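Side-chain contact in divalent ion tolerance protein CutA1 (Ehrlichia chaffeensis, PDB 4IYQ), which probably binds copper ions and, as a trimeric member of the CutA family, is associated with tolerance of divalent metal ions: residues Y35-R40 against I97-T102. Numbering follows the deposited sequence.
Sequences YEDAYR and IHPYDT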
loop_
_atom_site.group_PDB
_atom_site.type_symbol
_atom_site.label_atom_id
_atom_site.label_comp_id
_atom_site.label_asym_id
_atom_site.label_seq_id
_atom_site.Cartn_x
_atom_site.Cartn_y
_atom_site.Cartn_z
ATOM N N TYR A 35 11.887 -9.252 10.442
ATOM C CA TYR A 35 12.348 -7.879 10.262
ATOM C C TYR A 35 13.781 -7.831 9.724
ATOM O O TYR A 35 14.085 -7.027 8.843
ATOM C CB TYR A 35 12.256 -7.093 11.578
ATOM C CG TYR A 35 12.829 -5.696 11.484
ATOM C CD1 TYR A 35 12.070 -4.643 10.960
ATOM C CD2 TYR A 35 14.126 -5.421 11.914
ATOM C CE1 TYR A 35 12.593 -3.360 10.860
ATOM C CE2 TYR A 35 14.658 -4.143 11.812
ATOM C CZ TYR A 35 13.884 -3.119 11.286
ATOM O OH TYR A 35 14.401 -1.852 11.191
ATOM N N GLU A 36 14.652 -8.688 10.251
ATOM C CA GLU A 36 16.060 -8.698 9.854
ATOM C C GLU A 36 16.208 -8.949 8.357
ATOM O O GLU A 36 16.992 -8.280 7.688
ATOM C CB GLU A 36 16.845 -9.752 10.654
ATOM N N ASP A 37 15.426 -9.885 7.828
ATOM C CA ASP A 37 15.417 -10.148 6.394
ATOM C C ASP A 37 15.058 -8.894 5.590
ATOM O O ASP A 37 15.675 -8.618 4.553
ATOM C CB ASP A 37 14.434 -11.271 6.061
ATOM C CG ASP A 37 14.931 -12.637 6.505
ATOM O OD1 ASP A 37 16.050 -13.037 6.113
ATOM O OD2 ASP A 37 14.192 -13.315 7.249
ATOM N N ALA A 38 14.062 -8.146 6.072
ATOM C CA ALA A 38 13.610 -6.929 5.391
ATOM C C ALA A 38 14.679 -5.840 5.434
ATOM O O ALA A 38 14.919 -5.140 4.448
ATOM C CB ALA A 38 12.324 -6.425 6.003
ATOM N N TYR A 39 15.338 -5.710 6.576
ATOM C CA TYR A 39 16.377 -4.707 6.708
ATOM C C TYR A 39 17.511 -5.063 5.758
ATOM O O TYR A 39 18.035 -4.207 5.044
ATOM C CB TYR A 39 16.893 -4.617 8.149
ATOM C CG TYR A 39 17.719 -3.393 8.410
ATOM C CD1 TYR A 39 17.118 -2.170 8.701
ATOM C CD2 TYR A 39 19.105 -3.439 8.340
ATOM C CE1 TYR A 39 17.884 -1.022 8.939
ATOM C CE2 TYR A 39 19.879 -2.304 8.569
ATOM C CZ TYR A 39 19.261 -1.104 8.867
ATOM O OH TYR A 39 20.031 0.013 9.091
ATOM N N ARG A 40 17.852 -6.344 5.724
ATOM C CA ARG A 40 18.951 -6.817 4.907
ATOM C C ARG A 40 18.704 -6.522 3.423
ATOM O O ARG A 40 19.580 -6.024 2.721
ATOM C CB ARG A 40 19.168 -8.313 5.139
ATOM C CG ARG A 40 20.115 -8.971 4.147
ATOM C CD ARG A 40 20.360 -10.442 4.489
ATOM N NE ARG A 40 21.236 -11.061 3.501
ATOM C CZ ARG A 40 20.829 -11.642 2.379
ATOM N NH1 ARG A 40 19.530 -11.721 2.080
ATOM N NH2 ARG A 40 21.736 -12.156 1.558
ATOM N N ILE A 97 18.235 -12.676 -3.672
ATOM C CA ILE A 97 18.666 -12.635 -2.276
ATOM C C ILE A 97 17.566 -12.954 -1.278
ATOM O O ILE A 97 17.836 -13.056 -0.087
ATOM C CB ILE A 97 19.243 -11.249 -1.904
ATOM C CG1 ILE A 97 18.124 -10.203 -1.834
ATOM C CG2 ILE A 97 20.349 -10.856 -2.876
ATOM C CD1 ILE A 97 18.592 -8.802 -1.623
ATOM N N HIS A 98 16.338 -13.127 -1.762
ATOM C CA HIS A 98 15.176 -13.356 -0.894
ATOM C C HIS A 98 15.214 -14.733 -0.224
ATOM O O HIS A 98 15.545 -15.737 -0.857
ATOM C CB HIS A 98 13.890 -13.216 -1.704
ATOM C CG HIS A 98 12.724 -12.740 -0.904
ATOM N ND1 HIS A 98 12.073 -13.543 0.007
ATOM C CD2 HIS A 98 12.094 -11.541 -0.869
ATOM C CE1 HIS A 98 11.089 -12.860 0.568
ATOM N NE2 HIS A 98 11.080 -11.644 0.055
ATOM N N PRO A 99 14.866 -14.788 1.062
ATOM C CA PRO A 99 14.781 -16.080 1.766
ATOM C C PRO A 99 13.748 -17.043 1.172
ATOM O O PRO A 99 13.967 -18.255 1.183
ATOM C CB PRO A 99 14.381 -15.683 3.193
ATOM C CG PRO A 99 13.894 -14.238 3.100
ATOM C CD PRO A 99 14.640 -13.635 1.950
ATOM N N TYR A 100 12.652 -16.515 0.634
ATOM C CA TYR A 100 11.622 -17.358 0.026
ATOM C C TYR A 100 12.024 -17.801 -1.375
ATOM O O TYR A 100 12.605 -17.026 -2.132
ATOM C CB TYR A 100 10.273 -16.623 -0.063
ATOM C CG TYR A 100 9.596 -16.273 1.250
ATOM C CD1 TYR A 100 9.858 -16.983 2.416
ATOM C CD2 TYR A 100 8.684 -15.215 1.316
ATOM C CE1 TYR A 100 9.232 -16.648 3.617
ATOM C CE2 TYR A 100 8.052 -14.872 2.507
ATOM C CZ TYR A 100 8.328 -15.593 3.652
ATOM O OH TYR A 100 7.698 -15.250 4.829
ATOM N N ASP A 101 11.674 -19.033 -1.728
ATOM C CA ASP A 101 11.835 -19.515 -3.098
ATOM C C ASP A 101 10.880 -18.798 -4.031
ATOM O O ASP A 101 11.233 -18.452 -5.154
ATOM C CB ASP A 101 11.580 -21.022 -3.178
ATOM C CG ASP A 101 12.609 -21.820 -2.424
ATOM O OD1 ASP A 101 12.212 -22.656 -1.582
ATOM O OD2 ASP A 101 13.816 -21.606 -2.669
ATOM N N THR A 102 9.660 -18.583 -3.555
ATOM C CA THR A 102 8.663 -17.860 -4.321
ATOM C C THR A 102 8.204 -16.615 -3.581
ATOM O O THR A 102 7.159 -16.620 -2.941
ATOM C CB THR A 102 7.446 -18.730 -4.621
ATOM O OG1 THR A 102 7.887 -19.991 -5.137
ATOM C CG2 THR A 102 6.532 -18.031 -5.644
HETATM O O HOH W 1 20.998 -14.035 -0.199
#
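In the ferredoxin-like fold of the CutA subunit, two helices pack side by side on one face of the antiparallel sheet, and Arg40 on the first of them, helix 35-47, reaches across to the backbone of Ile97 at the C-terminal end of the second, helix 87-97. NH1 of Arg40 donates a hydrogen bond to Ile97 O, 3.1 Å away, with an N-H...O angle of 155°. The acceptor lies at the edge of the guanidinium, in its plane, whereas the donor is tilted 25° from the carbonyl plane. CG of Arg40 is anti to the backbone N (chi1 169°) and the chain stays extended to NE, which carries the guanidinium past the side chain of Ile97; Arg40 NH1 also comes within 4.0 Å of Ile97 CB. A water accepts from Arg40 NH2 at 2.7 Å and donates a weak bond to Ile97 O, so one carbonyl is approached by both the arginine and the water at the surface of the subunit. The side chain of Ile97 itself packs on Ile41 and Ile44 of helix 35-47.

One turn earlier, Asp37 passes alongside the ring of Pro99, and its OD1 comes within 3.9 Å of Pro99 CG, a van der Waals contact. The other carboxylate oxygen, OD2, is hydrogen-bonded to Thr34 OG1, just before the helix. Beyond Ile97, where the chain leaves helical geometry, Tyr100 N donates to His98 ND1 at 3.1 Å, in the plane of the imidazole, a bond that spans Pro99. A small surface contact, with one direct hydrogen bond and a van der Waals touch, thus joins helix 35-47 to the exit of helix 87-97, as expected of the paired helices of a ferredoxin-like βαββαβ fold.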